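Putative fluoride ion transporter CrcB (Bordetella pertussis, PDB 5NKQ) forms a fluoride-specific ion channel that lets fluoride leave the cell, lowering its toxicity, and does not transport chloride. Local coordinates at residues Asn8-Ala11 and Ile12-Ala16; Ala70-Thr73 and Gly74-Gly78; Trp24-Gly27 and Leu28-Gly32. All blocks are in the same frame, centred on the assembly; numbering follows the deposited sequence.

Contact 1: Asn8-Ala11 and Ile12-Ala16; sequences NFIA and IGIGA
Ile10 and Ile14 meet one turn apart in a local contact near the start of transmembrane helix 6-30. Their side chains lie side by side and point the same way. Ile10 CG2 touches Ile14 CD1 at 3.7 Å. The Ile10 methyl gets there because CG2 stands anti to the backbone N, with CG1 beside that nitrogen (chi1 -58°). The backbone joins the two turns by regular i to i+4 bonds. Ile14 N gives the straightest of them, 2.9 Å to Ile10 O with an N-H...O angle of 169°. Gly13 N reaches Phe9 O at 2.9 Å, and Gly15 N bonds Ala11 O at 3.1 Å. Ile12 leans back over the preceding turn, and Ile12 CG1 lies 3.2 Å from Asn8 O. Its side chain also packs on Leu69 of helix 65-79. Phe9 O has a second partner, Trp21 NE1 of the second subunit, whose Trp21 and Trp24 rings meet Phe9 edge-to-face. Asn8 ND2 is held by Thr3 O. Ile10 and Ile14 are exposed, while Ile12 is buried. These are regular alpha-helical turns of a transmembrane helix of the Fluc fold, whose Phe9 flank faces the second subunit.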
ATOM      1  N   ASN A   8      -8.918 -17.261  12.339  1.00 36.15           N
ATOM      2  CA  ASN A   8      -8.695 -15.945  11.751  1.00 35.56           C
ATOM      3  C   ASN A   8      -7.469 -15.931  10.849  1.00 36.12           C
ATOM      4  O   ASN A   8      -7.455 -15.212   9.842  1.00 38.84           O
ATOM      5  CB  ASN A   8      -8.560 -14.895  12.853  1.00 38.37           C
ATOM      6  CG  ASN A   8      -9.848 -14.701  13.629  1.00 38.89           C
ATOM      7  OD1 ASN A   8     -10.938 -14.943  13.110  1.00 41.69           O
ATOM      8  ND2 ASN A   8      -9.730 -14.258  14.875  1.00 37.64           N
ATOM      9  N   PHE A   9      -6.436 -16.706  11.188  1.00 35.26           N
ATOM     10  CA  PHE A   9      -5.274 -16.807  10.311  1.00 34.12           C
ATOM     11  C   PHE A   9      -5.648 -17.432   8.975  1.00 35.60           C
ATOM     12  O   PHE A   9      -5.178 -16.989   7.920  1.00 33.68           O
ATOM     13  CB  PHE A   9      -4.166 -17.614  10.990  1.00 33.93           C
ATOM     14  CG  PHE A   9      -3.366 -16.827  11.986  1.00 37.47           C
ATOM     15  CD1 PHE A   9      -3.782 -16.721  13.303  1.00 41.78           C
ATOM     16  CD2 PHE A   9      -2.195 -16.193  11.607  1.00 40.28           C
ATOM     17  CE1 PHE A   9      -3.047 -15.996  14.222  1.00 43.95           C
ATOM     18  CE2 PHE A   9      -1.455 -15.466  12.520  1.00 42.81           C
ATOM     19  CZ  PHE A   9      -1.880 -15.368  13.830  1.00 44.56           C
ATOM     20  N   ILE A  10      -6.496 -18.462   8.999  1.00 38.88           N
ATOM     21  CA  ILE A  10      -6.948 -19.083   7.758  1.00 36.96           C
ATOM     22  C   ILE A  10      -7.795 -18.106   6.952  1.00 33.35           C
ATOM     23  O   ILE A  10      -7.647 -17.999   5.729  1.00 36.59           O
ATOM     24  CB  ILE A  10      -7.717 -20.381   8.062  1.00 42.52           C
ATOM     25  CG1 ILE A  10      -6.835 -21.348   8.856  1.00 48.47           C
ATOM     26  CG2 ILE A  10      -8.199 -21.031   6.776  1.00 42.42           C
ATOM     27  CD1 ILE A  10      -7.529 -22.641   9.224  1.00 52.74           C
ATOM     28  N   ALA A  11      -8.687 -17.374   7.623  1.00 27.81           N
ATOM     29  CA  ALA A  11      -9.542 -16.420   6.923  1.00 30.22           C
ATOM     30  C   ALA A  11      -8.722 -15.311   6.278  1.00 31.16           C
ATOM     31  O   ALA A  11      -9.044 -14.852   5.175  1.00 31.91           O
ATOM     32  CB  ALA A  11     -10.572 -15.832   7.888  1.00 27.12           C
ATOM     33  N   ILE A  12      -7.658 -14.866   6.948  1.00 31.33           N
ATOM     34  CA  ILE A  12      -6.803 -13.835   6.371  1.00 31.41           C
ATOM     35  C   ILE A  12      -5.973 -14.408   5.229  1.00 32.20           C
ATOM     36  O   ILE A  12      -5.827 -13.778   4.174  1.00 26.93           O
ATOM     37  CB  ILE A  12      -5.919 -13.205   7.461  1.00 30.44           C
ATOM     38  CG1 ILE A  12      -6.779 -12.398   8.433  1.00 33.05           C
ATOM     39  CG2 ILE A  12      -4.839 -12.327   6.843  1.00 29.03           C
ATOM     40  CD1 ILE A  12      -6.014 -11.843   9.603  1.00 31.11           C
ATOM     41  N   GLY A  13      -5.431 -15.614   5.413  1.00 31.38           N
ATOM     42  CA  GLY A  13      -4.620 -16.217   4.369  1.00 27.62           C
ATOM     43  C   GLY A  13      -5.401 -16.482   3.097  1.00 31.42           C
ATOM     44  O   GLY A  13      -4.912 -16.227   1.994  1.00 34.77           O
ATOM     45  N   ILE A  14      -6.624 -17.001   3.231  1.00 31.61           N
ATOM     46  CA  ILE A  14      -7.460 -17.239   2.058  1.00 33.78           C
ATOM     47  C   ILE A  14      -7.806 -15.923   1.374  1.00 34.78           C
ATOM     48  O   ILE A  14      -7.742 -15.809   0.144  1.00 32.17           O
ATOM     49  CB  ILE A  14      -8.725 -18.025   2.450  1.00 34.41           C
ATOM     50  CG1 ILE A  14      -8.351 -19.428   2.937  1.00 39.07           C
ATOM     51  CG2 ILE A  14      -9.692 -18.107   1.277  1.00 31.29           C
ATOM     52  CD1 ILE A  14      -9.540 -20.259   3.367  1.00 42.02           C
ATOM     53  N   GLY A  15      -8.171 -14.908   2.159  1.00 34.04           N
ATOM     54  CA  GLY A  15      -8.462 -13.607   1.577  1.00 29.41           C
ATOM     55  C   GLY A  15      -7.251 -12.990   0.904  1.00 27.17           C
ATOM     56  O   GLY A  15      -7.326 -12.524  -0.236  1.00 27.25           O
ATOM     57  N   ALA A  16      -6.110 -12.992   1.600  1.00 27.07           N
ATOM     58  CA  ALA A  16      -4.898 -12.400   1.043  1.00 27.04           C
ATOM     59  C   ALA A  16      -4.442 -13.123  -0.216  1.00 28.64           C
ATOM     60  O   ALA A  16      -3.889 -12.495  -1.126  1.00 28.09           O
ATOM     61  CB  ALA A  16      -3.783 -12.404   2.087  1.00 26.92           C
TER

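Contact 2: Ala70-Thr73 and Gly74-Gly78; sequences AAVT and GFLGG. With NA (sodium ion), chain I.
Ala71 O accepts a hydrogen bond from Leu76 N at 2.8 Å and also has two side chains packed against it. Leu76 CG lies 3.2 Å from this oxygen and Phe75 CB also 3.2 Å from it. With CG of Leu76 anti to its carbonyl carbon (chi1 -64°), the side chain folds back over Ala71 O. Phe75 turns the other way, CG anti to its backbone N (chi1 177°), and its ring leads off from the helix with Ala71 O near the ring plane at one edge. It packs on Leu18 and Leu22 of helix 6-30. The bonds here span five residues. Phe75 N reaches Ala70 O at 2.8 Å. Gly77 N makes a weak bond to Val72 O at 2.9 Å, with an N-H...O angle of 125°. Thr73 O accepts a hydrogen bond from Arg23 NH2 of the second subunit. Gly77 O binds the sodium ion at 2.3 Å. Thr80 O and the same two carbonyl oxygens of the second subunit complete the set of four protein ligands. A pi-type turn in helix 65-79 therefore leads directly into the central structural sodium site of the dual-topology Fluc dimer.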
ATOM      1  N   ALA A  70     -11.184 -11.508   6.687  1.00 36.20           N
ATOM      2  CA  ALA A  70     -10.988 -12.131   5.382  1.00 36.74           C
ATOM      3  C   ALA A  70     -11.147 -11.124   4.249  1.00 35.71           C
ATOM      4  O   ALA A  70     -10.434 -11.207   3.243  1.00 36.06           O
ATOM      5  CB  ALA A  70     -11.962 -13.296   5.204  1.00 34.29           C
ATOM      6  N   ALA A  71     -12.057 -10.162   4.399  1.00 36.18           N
ATOM      7  CA  ALA A  71     -12.355  -9.191   3.352  1.00 33.72           C
ATOM      8  C   ALA A  71     -11.382  -8.014   3.355  1.00 31.55           C
ATOM      9  O   ALA A  71     -10.828  -7.663   2.309  1.00 35.47           O
ATOM     10  CB  ALA A  71     -13.792  -8.683   3.501  1.00 30.92           C
ATOM     11  N   VAL A  72     -11.169  -7.392   4.513  1.00 32.01           N
ATOM     12  CA  VAL A  72     -10.356  -6.182   4.589  1.00 29.89           C
ATOM     13  C   VAL A  72      -8.900  -6.544   4.854  1.00 31.24           C
ATOM     14  O   VAL A  72      -8.022  -6.271   4.028  1.00 30.13           O
ATOM     15  CB  VAL A  72     -10.883  -5.221   5.669  1.00 29.99           C
ATOM     16  CG1 VAL A  72     -10.064  -3.941   5.678  1.00 28.01           C
ATOM     17  CG2 VAL A  72     -12.356  -4.920   5.438  1.00 27.16           C
ATOM     18  N   THR A  73      -8.635  -7.152   6.014  1.00 32.12           N
ATOM     19  CA  THR A  73      -7.265  -7.518   6.361  1.00 26.71           C
ATOM     20  C   THR A  73      -6.688  -8.509   5.357  1.00 30.05           C
ATOM     21  O   THR A  73      -5.510  -8.419   4.990  1.00 26.69           O
ATOM     22  CB  THR A  73      -7.219  -8.099   7.776  1.00 29.62           C
ATOM     23  OG1 THR A  73      -7.824  -7.177   8.692  1.00 33.16           O
ATOM     24  CG2 THR A  73      -5.782  -8.359   8.204  1.00 26.57           C
ATOM     25  N   GLY A  74      -7.504  -9.451   4.896  1.00 29.59           N
ATOM     26  CA  GLY A  74      -7.050 -10.438   3.938  1.00 26.87           C
ATOM     27  C   GLY A  74      -7.138  -9.973   2.498  1.00 32.21           C
ATOM     28  O   GLY A  74      -6.122  -9.611   1.898  1.00 30.52           O
ATOM     29  N   PHE A  75      -8.353  -9.962   1.943  1.00 28.45           N
ATOM     30  CA  PHE A  75      -8.525  -9.717   0.513  1.00 35.05           C
ATOM     31  C   PHE A  75      -8.010  -8.339   0.113  1.00 32.63           C
ATOM     32  O   PHE A  75      -7.154  -8.214  -0.771  1.00 27.19           O
ATOM     33  CB  PHE A  75      -9.997  -9.876   0.128  1.00 27.31           C
ATOM     34  CG  PHE A  75     -10.278  -9.573  -1.316  1.00 36.59           C
ATOM     35  CD1 PHE A  75      -9.932 -10.478  -2.306  1.00 37.31           C
ATOM     36  CD2 PHE A  75     -10.886  -8.385  -1.683  1.00 27.53           C
ATOM     37  CE1 PHE A  75     -10.186 -10.203  -3.638  1.00 36.86           C
ATOM     38  CE2 PHE A  75     -11.144  -8.104  -3.012  1.00 31.74           C
ATOM     39  CZ  PHE A  75     -10.793  -9.014  -3.990  1.00 34.60           C
ATOM     40  N   LEU A  76      -8.527  -7.287   0.749  1.00 30.69           N
ATOM     41  CA  LEU A  76      -8.105  -5.938   0.387  1.00 33.27           C
ATOM     42  C   LEU A  76      -6.652  -5.681   0.768  1.00 36.03           C
ATOM     43  O   LEU A  76      -5.978  -4.871   0.120  1.00 37.09           O
ATOM     44  CB  LEU A  76      -9.027  -4.911   1.041  1.00 32.88           C
ATOM     45  CG  LEU A  76     -10.471  -4.999   0.547  1.00 32.82           C
ATOM     46  CD1 LEU A  76     -11.355  -3.998   1.269  1.00 32.78           C
ATOM     47  CD2 LEU A  76     -10.528  -4.792  -0.959  1.00 27.47           C
ATOM     48  N   GLY A  77      -6.153  -6.358   1.804  1.00 34.49           N
ATOM     49  CA  GLY A  77      -4.747  -6.257   2.146  1.00 29.80           C
ATOM     50  C   GLY A  77      -3.832  -6.965   1.171  1.00 32.20           C
ATOM     51  O   GLY A  77      -2.639  -6.649   1.114  1.00 36.56           O
ATOM     52  N   GLY A  78      -4.358  -7.918   0.408  1.00 28.25           N
ATOM     53  CA  GLY A  78      -3.577  -8.578  -0.617  1.00 27.01           C
ATOM     54  C   GLY A  78      -3.772  -7.938  -1.974  1.00 32.43           C
ATOM     55  O   GLY A  78      -2.912  -8.046  -2.852  1.00 33.23           O
TER
HETATM   56 NA    NA I 201      -0.981  -5.386   0.160  1.00 39.07          NA

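Contact 3: Trp24-Gly27 and Leu28-Gly32; sequences WVLG and LKLNG. Unlike the reference sequence in segment 28-32: Lys29 (reference Arg).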
ATOM      1  N   TRP A  24      -2.130  -9.563  -9.128  1.00 31.26           N
ATOM      2  CA  TRP A  24      -1.184 -10.123 -10.087  1.00 30.51           C
ATOM      3  C   TRP A  24      -1.783 -10.175 -11.488  1.00 31.90           C
ATOM      4  O   TRP A  24      -1.117  -9.822 -12.468  1.00 32.07           O
ATOM      5  CB  TRP A  24      -0.749 -11.514  -9.627  1.00 32.35           C
ATOM      6  CG  TRP A  24       0.163 -12.223 -10.576  1.00 33.00           C
ATOM      7  CD1 TRP A  24       1.337 -11.755 -11.092  1.00 33.76           C
ATOM      8  CD2 TRP A  24      -0.009 -13.543 -11.106  1.00 36.55           C
ATOM      9  NE1 TRP A  24       1.899 -12.698 -11.919  1.00 35.23           N
ATOM     10  CE2 TRP A  24       1.093 -13.805 -11.943  1.00 35.88           C
ATOM     11  CE3 TRP A  24      -0.991 -14.528 -10.954  1.00 39.34           C
ATOM     12  CZ2 TRP A  24       1.240 -15.009 -12.628  1.00 39.00           C
ATOM     13  CZ3 TRP A  24      -0.843 -15.722 -11.636  1.00 42.52           C
ATOM     14  CH2 TRP A  24       0.264 -15.952 -12.462  1.00 41.08           C
ATOM     15  N   VAL A  25      -3.043 -10.600 -11.600  1.00 31.60           N
ATOM     16  CA  VAL A  25      -3.692 -10.659 -12.906  1.00 33.83           C
ATOM     17  C   VAL A  25      -3.911  -9.257 -13.460  1.00 37.30           C
ATOM     18  O   VAL A  25      -3.677  -9.000 -14.649  1.00 35.96           O
ATOM     19  CB  VAL A  25      -5.012 -11.446 -12.811  1.00 38.67           C
ATOM     20  CG1 VAL A  25      -5.809 -11.309 -14.098  1.00 43.55           C
ATOM     21  CG2 VAL A  25      -4.733 -12.912 -12.514  1.00 37.00           C
ATOM     22  N   LEU A  26      -4.359  -8.326 -12.612  1.00 35.39           N
ATOM     23  CA  LEU A  26      -4.562  -6.950 -13.061  1.00 33.83           C
ATOM     24  C   LEU A  26      -3.269  -6.345 -13.588  1.00 35.02           C
ATOM     25  O   LEU A  26      -3.281  -5.597 -14.572  1.00 35.04           O
ATOM     26  CB  LEU A  26      -5.124  -6.101 -11.920  1.00 33.29           C
ATOM     27  CG  LEU A  26      -6.605  -6.283 -11.584  1.00 34.52           C
ATOM     28  CD1 LEU A  26      -6.953  -5.557 -10.294  1.00 32.17           C
ATOM     29  CD2 LEU A  26      -7.474  -5.787 -12.729  1.00 33.85           C
ATOM     30  N   GLY A  27      -2.141  -6.661 -12.951  1.00 35.24           N
ATOM     31  CA  GLY A  27      -0.867  -6.160 -13.436  1.00 33.63           C
ATOM     32  C   GLY A  27      -0.483  -6.746 -14.780  1.00 36.98           C
ATOM     33  O   GLY A  27       0.020  -6.039 -15.655  1.00 38.19           O
ATOM     34  N   LEU A  28      -0.719  -8.047 -14.967  1.00 37.66           N
ATOM     35  CA  LEU A  28      -0.380  -8.678 -16.237  1.00 36.01           C
ATOM     36  C   LEU A  28      -1.230  -8.141 -17.381  1.00 39.68           C
ATOM     37  O   LEU A  28      -0.779  -8.129 -18.532  1.00 46.98           O
ATOM     38  CB  LEU A  28      -0.537 -10.196 -16.128  1.00 35.13           C
ATOM     39  CG  LEU A  28       0.381 -10.903 -15.129  1.00 37.23           C
ATOM     40  CD1 LEU A  28       0.073 -12.393 -15.076  1.00 36.63           C
ATOM     41  CD2 LEU A  28       1.841 -10.667 -15.481  1.00 38.64           C
ATOM     42  N   LYS A  29      -2.448  -7.682 -17.091  1.00 38.17           N
ATOM     43  CA  LYS A  29      -3.363  -7.229 -18.127  1.00 37.72           C
ATOM     44  C   LYS A  29      -3.412  -5.715 -18.288  1.00 38.40           C
ATOM     45  O   LYS A  29      -3.822  -5.240 -19.353  1.00 42.37           O
ATOM     46  CB  LYS A  29      -4.783  -7.740 -17.847  1.00 38.99           C
ATOM     47  CG  LYS A  29      -4.943  -9.245 -17.988  1.00 48.51           C
ATOM     48  CD  LYS A  29      -6.389  -9.667 -17.772  1.00 55.18           C
ATOM     49  CE  LYS A  29      -6.566 -11.164 -17.974  1.00 58.84           C
ATOM     50  NZ  LYS A  29      -6.189 -11.585 -19.351  1.00 61.04           N
ATOM     51  N   LEU A  30      -3.006  -4.946 -17.279  1.00 33.06           N
ATOM     52  CA  LEU A  30      -3.162  -3.498 -17.325  1.00 35.56           C
ATOM     53  C   LEU A  30      -1.864  -2.716 -17.193  1.00 38.53           C
ATOM     54  O   LEU A  30      -1.791  -1.599 -17.710  1.00 40.10           O
ATOM     55  CB  LEU A  30      -4.130  -3.025 -16.227  1.00 35.88           C
ATOM     56  CG  LEU A  30      -5.579  -3.499 -16.334  1.00 37.78           C
ATOM     57  CD1 LEU A  30      -6.408  -2.945 -15.185  1.00 29.35           C
ATOM     58  CD2 LEU A  30      -6.176  -3.097 -17.674  1.00 36.04           C
ATOM     59  N   ASN A  31      -0.850  -3.250 -16.512  1.00 39.14           N
ATOM     60  CA  ASN A  31       0.407  -2.522 -16.368  1.00 37.88           C
ATOM     61  C   ASN A  31       1.027  -2.272 -17.735  1.00 41.78           C
ATOM     62  O   ASN A  31       1.390  -3.215 -18.448  1.00 40.01           O
ATOM     63  CB  ASN A  31       1.381  -3.290 -15.474  1.00 33.96           C
ATOM     64  CG  ASN A  31       1.146  -3.033 -13.999  1.00 34.40           C
ATOM     65  OD1 ASN A  31       0.584  -2.007 -13.618  1.00 34.61           O
ATOM     66  ND2 ASN A  31       1.589  -3.960 -13.157  1.00 35.09           N
ATOM     67  N   GLY A  32       1.134  -0.997 -18.104  1.00 42.50           N
ATOM     68  CA  GLY A  32       1.672  -0.618 -19.389  1.00 43.06           C
ATOM     69  C   GLY A  32       3.165  -0.361 -19.341  1.00 50.36           C
ATOM     70  O   GLY A  32       3.811  -0.416 -18.296  1.00 51.12           O
TER
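The C-terminal end of transmembrane helix 6-30 is the setting, and Trp24 and Leu28 make its main side-chain contact. Leu28 CD1 lies over one face of the indole, displaced toward the rim, in a CH-pi contact. Leu28 CD1 is 3.9 Å from the centroid of the Trp24 five-membered ring and 25° off the ring normal. The ring atom nearest to Leu28 CD1 is Trp24 CE2, at 3.6 Å. Trp24 CG is anti to the backbone N (chi1 177°), which turns the indole along the helix toward Leu28. On another flank, Leu26 CD2 meets Leu30 CD1 at 3.9 Å, the two side chains running alongside each other. Val25 CG1 rests against the aliphatic part of Lys29, 4.0 Å from Lys29 CE. Lys29 stands where the reference sequence has arginine. The last turn closes through backbone bonds. Leu30 N reaches Leu26 O at 2.8 Å. Lys29 N bonds Val25 O and makes a weak second bond to Leu26 O. Asn31 N bonds Gly27 O at 3.0 Å, although Asn31 is the first residue to leave helical geometry. Asn31 ND2 lies 3.3 Å from Gly27 CA, close over the glycine, where there is no side chain. Asn31 OD1 takes a hydrogen bond from Thr39 N, and so joins this helix end to the start of helix 37-59. Across the dimer interface, Trp24 packs on Ile12 of the second subunit.

Overall arrangement
The chain passes contact 1, then contact 3, then contact 2. Each lies within a continuous run of helix or at a helix end, so none closes a long loop, and none nests in or crosses another. Contacts 1 and 3 lie along the same helix, 6-30, with centres about 24 Å apart and no touch. Contact 2 comes later, after helix 37-59, on helix 65-79. It packs directly against contact 1: Ala16 CB lies 3.6 Å from Gly74 O, and Ala11 O lies 3.3 Å from Ala70 CB. Contact 3 touches neither within the chain. Instead, contact 3 of one subunit lies against contact 1 of the other, joining opposite ends of two copies of helix 6-30.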